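Local coordinates for uncharacterized protein (Actinomyces odontolyticus, PDB 4MJG), which is of unknown function, a member of the DUF4853 family that is probably made as a lipoprotein in the natural bacterium, at residues A[64-69]-A[131-136]; A[52-57]-A[144-149]. All coordinates share one frame; numbering follows the deposited sequence.

Contact 1: A[64-69]-A[131-136]; sequences RVVGYT and RSRSAC. With SO4 (sulfate ion), chain C; SO4 (sulfate ion), chain D.
The guanidinium of Arg64 carries that of Arg133 on one face, centres 3.8 Å apart and planes 17° from parallel, while the CA of Cys136 lies over the opposite face. Its edge takes Ser134 O, NH1 to O 3.2 Å, on a carbonyl lone pair, and a sulfate, probably from the crystallisation liquor, that NH1 and NH2 grip together; Cys136 N also bonds this ion. Arg133 NE, its chain extended, holds a second sulfate, so each stacked cation has an anion at its edge, which probably eases their like charge. A bend at chi3 (-53°) turns the Arg64 group across toward residues 133-136; an alanine here would probably leave Ser134 O without this donor, take away the group stacked on Arg133 and cost the sulfate its NH1 and NH2 partners. Behind the arginines run neighbouring antiparallel strands in the middle of the eight-stranded sheet, bridged at Val66 and Arg133. Serine suits position 134, where its small hydroxyl receives Val65 N (N to OG 2.9 Å, 175° at the hydrogen) and gives its own proton to Ala135 O, while Ser134 N returns a bond to Val65 O. Farther along, Gly67 N reaches Ser132 O.

Contact 2: A[52-57]-A[144-149]; sequences VQVCGT and DDPGQF
Pro146 sets its ring against the backbone and side chain of Val52, its CB 3.2 Å from Val52 O and 3.9 Å from Val52 CG1. The two side chains both point into the interface but meet at a slant, one methyl of the branched side chain against the flank of a compact ring. With CG1 of Val52 anti to the backbone N (chi1 177°), that methyl is also carried to Phe149, 4.0 Å from its CD2. The far end of the same proline ring turns to Val54: CD stands 4.2 Å from Val54 CG2, so the ring spans two valines on one face of strand 52-55. Asp144 begins by pointing off, yet its carboxylate swings back until OD1 is 3.8 Å from Val54 CG1.

The other segment is a loop laid against the end of a sheet strand; its residues 146-148 take helical phi and psi without the regular helix bonds. Proline suits the first of these positions because its ring already restricts phi. Asp145 O accepts both Gln148 N and Gln148 NE2, from opposite faces of its carbonyl plane, and Gln148 CG covers the centre of one face of the Phe149 ring. Tyr63 meets this ring edge-to-face, and its hydroxyl bonds Asp145 N, tying the loop to the neighbouring strand.

Contact across the two segments is thus mostly van der Waals packing, buried at Val52 and Phe149 and more open toward Asp144.

Contact 1 lies near the middle of the chain, where two strands of the sheet are joined mainly by backbone and serine hydrogen bonds, with stacked arginines and sulfates on one side. Contact 2 is farther out, its centre about 18 Å from the centre of the chain, and sets a partly exposed loop on a strand through apolar packing. Contact 1, half of its touching residues buried, is rich in polar bonds; contact 2 has two buried residues, Val52 and Phe149, and is mostly packing. Strands 44-55 and 62-73, neighbours in the sheet, unite the two: Cys55 forms a disulfide with Cys136, and Arg64 N probably bonds Gln53 O, so the strand that receives the loop is covalently tied to contact 1.

Contact 1: A[64-69]-A[131-136]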
# COMPACT_ATOMS: atom_id res chain seq x y z
N ARG A 64 -7.66 9.42 6.61
CA ARG A 64 -6.83 8.25 6.42
C ARG A 64 -6.62 8.08 4.93
O ARG A 64 -7.52 8.39 4.15
CB ARG A 64 -7.57 7.04 6.97
CG ARG A 64 -6.76 5.76 7.01
CD ARG A 64 -7.64 4.57 7.35
NE ARG A 64 -8.42 4.77 8.57
CZ ARG A 64 -7.93 4.74 9.81
NH1 ARG A 64 -6.63 4.54 10.03
NH2 ARG A 64 -8.74 4.93 10.84
N VAL A 65 -5.46 7.58 4.52
CA VAL A 65 -5.21 7.34 3.10
C VAL A 65 -4.91 5.87 2.81
O VAL A 65 -3.93 5.29 3.29
CB VAL A 65 -4.12 8.29 2.53
CG1 VAL A 65 -2.79 8.14 3.26
CG2 VAL A 65 -3.94 8.05 1.04
N VAL A 66 -5.81 5.27 2.02
CA VAL A 66 -5.59 3.95 1.45
C VAL A 66 -4.86 4.17 0.13
O VAL A 66 -5.33 4.93 -0.72
CB VAL A 66 -6.93 3.23 1.17
CG1 VAL A 66 -6.70 1.92 0.43
CG2 VAL A 66 -7.70 3.00 2.47
N GLY A 67 -3.72 3.52 -0.04
CA GLY A 67 -2.89 3.72 -1.24
C GLY A 67 -3.32 2.86 -2.41
O GLY A 67 -4.38 2.23 -2.39
N TYR A 68 -2.48 2.84 -3.44
CA TYR A 68 -2.69 1.96 -4.59
C TYR A 68 -2.68 0.53 -4.12
O TYR A 68 -1.99 0.19 -3.15
CB TYR A 68 -1.60 2.15 -5.64
CG TYR A 68 -1.80 3.36 -6.52
CD1 TYR A 68 -2.52 3.27 -7.71
CD2 TYR A 68 -1.24 4.57 -6.18
CE1 TYR A 68 -2.70 4.38 -8.52
CE2 TYR A 68 -1.41 5.68 -6.98
CZ TYR A 68 -2.14 5.57 -8.15
OH TYR A 68 -2.31 6.67 -8.94
N THR A 69 -3.46 -0.30 -4.79
CA THR A 69 -3.40 -1.74 -4.57
C THR A 69 -2.78 -2.33 -5.82
O THR A 69 -3.31 -2.15 -6.91
CB THR A 69 -4.80 -2.32 -4.35
OG1 THR A 69 -5.40 -1.69 -3.20
CG2 THR A 69 -4.71 -3.82 -4.12
N ARG A 131 -1.14 -3.63 -0.44
CA ARG A 131 -2.11 -2.59 -0.12
C ARG A 131 -1.57 -1.76 1.06
O ARG A 131 -0.90 -2.27 1.95
CB ARG A 131 -3.47 -3.22 0.19
CG ARG A 131 -4.52 -2.26 0.76
CD ARG A 131 -5.92 -2.86 0.67
NE ARG A 131 -6.92 -2.04 1.35
CZ ARG A 131 -7.09 -1.97 2.68
NH1 ARG A 131 -6.31 -2.66 3.51
NH2 ARG A 131 -8.04 -1.19 3.18
N SER A 132 -1.83 -0.46 1.04
CA SER A 132 -1.41 0.41 2.15
C SER A 132 -2.62 1.08 2.76
O SER A 132 -3.62 1.31 2.08
CB SER A 132 -0.39 1.45 1.67
OG SER A 132 -1.02 2.54 1.04
N ARG A 133 -2.53 1.38 4.05
CA ARG A 133 -3.60 2.04 4.77
C ARG A 133 -2.98 2.82 5.93
O ARG A 133 -2.64 2.25 6.96
CB ARG A 133 -4.62 1.02 5.26
CG ARG A 133 -5.76 1.61 6.08
CD ARG A 133 -6.88 0.59 6.30
NE ARG A 133 -8.01 1.16 7.04
CZ ARG A 133 -8.11 1.21 8.37
NH1 ARG A 133 -7.15 0.73 9.15
NH2 ARG A 133 -9.19 1.75 8.93
N SER A 134 -2.82 4.12 5.74
CA SER A 134 -2.17 4.97 6.74
C SER A 134 -2.92 4.96 8.07
O SER A 134 -4.07 4.52 8.14
CB SER A 134 -2.09 6.42 6.25
OG SER A 134 -3.33 7.07 6.44
N ALA A 135 -2.25 5.45 9.10
CA ALA A 135 -2.90 5.77 10.36
C ALA A 135 -3.78 6.98 10.14
O ALA A 135 -3.70 7.62 9.09
CB ALA A 135 -1.86 6.08 11.43
N CYS A 136 -4.63 7.29 11.11
CA CYS A 136 -5.49 8.47 11.03
C CYS A 136 -4.62 9.72 11.18
O CYS A 136 -3.79 9.79 12.08
CB CYS A 136 -6.57 8.44 12.11
SG CYS A 136 -7.95 9.56 11.82
S SO4 C . -5.58 4.71 13.59
O1 SO4 C . -4.59 5.81 13.43
O2 SO4 C . -5.26 3.58 12.69
O3 SO4 C . -5.53 4.23 14.99
O4 SO4 C . -6.93 5.23 13.29
S SO4 D . -11.13 -0.30 5.65
O1 SO4 D . -10.24 -1.42 6.05
O2 SO4 D . -11.91 0.16 6.83
O3 SO4 D . -10.30 0.81 5.13
O4 SO4 D . -12.05 -0.76 4.59
O HOH W 1 -1.26 4.57 2.87

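Contact 2: A[52-57]-A[144-149]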
# COMPACT_ATOMS: atom_id res chain seq x y z
N VAL A 52 -9.10 8.55 -0.07
CA VAL A 52 -9.06 9.05 1.30
C VAL A 52 -10.40 8.75 1.95
O VAL A 52 -11.43 8.74 1.27
CB VAL A 52 -8.79 10.57 1.31
CG1 VAL A 52 -8.81 11.13 2.72
CG2 VAL A 52 -7.46 10.87 0.64
N GLN A 53 -10.39 8.50 3.26
CA GLN A 53 -11.63 8.34 4.00
C GLN A 53 -11.52 8.94 5.40
O GLN A 53 -10.43 9.08 5.94
CB GLN A 53 -12.07 6.88 4.06
CG GLN A 53 -11.11 5.95 4.77
CD GLN A 53 -11.63 4.53 4.86
OE1 GLN A 53 -12.14 3.98 3.88
NE2 GLN A 53 -11.49 3.91 6.03
N VAL A 54 -12.67 9.28 5.96
CA VAL A 54 -12.75 9.89 7.29
C VAL A 54 -12.31 8.87 8.33
O VAL A 54 -12.42 7.66 8.11
CB VAL A 54 -14.19 10.36 7.60
CG1 VAL A 54 -14.28 11.01 8.97
CG2 VAL A 54 -14.68 11.32 6.52
N CYS A 55 -11.78 9.35 9.45
CA CYS A 55 -11.42 8.50 10.58
C CYS A 55 -11.41 9.29 11.87
O CYS A 55 -11.59 10.51 11.87
CB CYS A 55 -10.05 7.84 10.37
SG CYS A 55 -8.72 9.01 10.01
N GLY A 56 -11.20 8.58 12.98
CA GLY A 56 -11.11 9.20 14.28
C GLY A 56 -12.46 9.62 14.81
O GLY A 56 -13.47 9.56 14.10
N THR A 57 -12.47 10.05 16.06
CA THR A 57 -13.69 10.46 16.73
C THR A 57 -13.39 11.65 17.65
O THR A 57 -12.30 11.73 18.22
CB THR A 57 -14.31 9.28 17.52
OG1 THR A 57 -15.43 9.73 18.29
CG2 THR A 57 -13.29 8.62 18.44
N ASP A 144 -15.11 15.44 7.12
CA ASP A 144 -16.26 14.88 6.37
C ASP A 144 -16.30 15.31 4.89
O ASP A 144 -17.37 15.58 4.35
CB ASP A 144 -17.58 15.22 7.08
CG ASP A 144 -17.68 14.60 8.47
OD1 ASP A 144 -17.24 13.44 8.65
OD2 ASP A 144 -18.22 15.28 9.38
N ASP A 145 -15.13 15.36 4.26
CA ASP A 145 -15.02 15.68 2.84
C ASP A 145 -13.71 15.08 2.31
O ASP A 145 -12.79 15.80 1.93
CB ASP A 145 -15.07 17.20 2.61
CG ASP A 145 -15.11 17.58 1.13
OD1 ASP A 145 -15.22 16.69 0.27
OD2 ASP A 145 -15.02 18.79 0.82
N PRO A 146 -13.62 13.75 2.29
CA PRO A 146 -12.38 13.08 1.91
C PRO A 146 -11.95 13.30 0.45
O PRO A 146 -10.77 13.15 0.12
CB PRO A 146 -12.69 11.60 2.16
CG PRO A 146 -14.17 11.48 2.10
CD PRO A 146 -14.70 12.79 2.60
N GLY A 147 -12.90 13.66 -0.42
CA GLY A 147 -12.59 13.87 -1.82
C GLY A 147 -11.91 15.18 -2.14
O GLY A 147 -11.53 15.42 -3.29
N GLN A 148 -11.75 16.06 -1.14
CA GLN A 148 -11.10 17.36 -1.35
C GLN A 148 -9.61 17.23 -1.69
O GLN A 148 -9.05 18.12 -2.32
CB GLN A 148 -11.29 18.28 -0.13
CG GLN A 148 -10.47 17.91 1.09
CD GLN A 148 -10.83 18.73 2.32
OE1 GLN A 148 -10.49 19.92 2.40
NE2 GLN A 148 -11.49 18.11 3.30
N PHE A 149 -8.98 16.13 -1.28
CA PHE A 149 -7.53 15.98 -1.39
C PHE A 149 -7.08 15.35 -2.69
O PHE A 149 -7.53 14.26 -3.03
CB PHE A 149 -7.00 15.12 -0.25
CG PHE A 149 -7.40 15.61 1.11
CD1 PHE A 149 -6.79 16.74 1.65
CD2 PHE A 149 -8.37 14.96 1.84
CE1 PHE A 149 -7.15 17.19 2.90
CE2 PHE A 149 -8.74 15.41 3.09
CZ PHE A 149 -8.12 16.53 3.63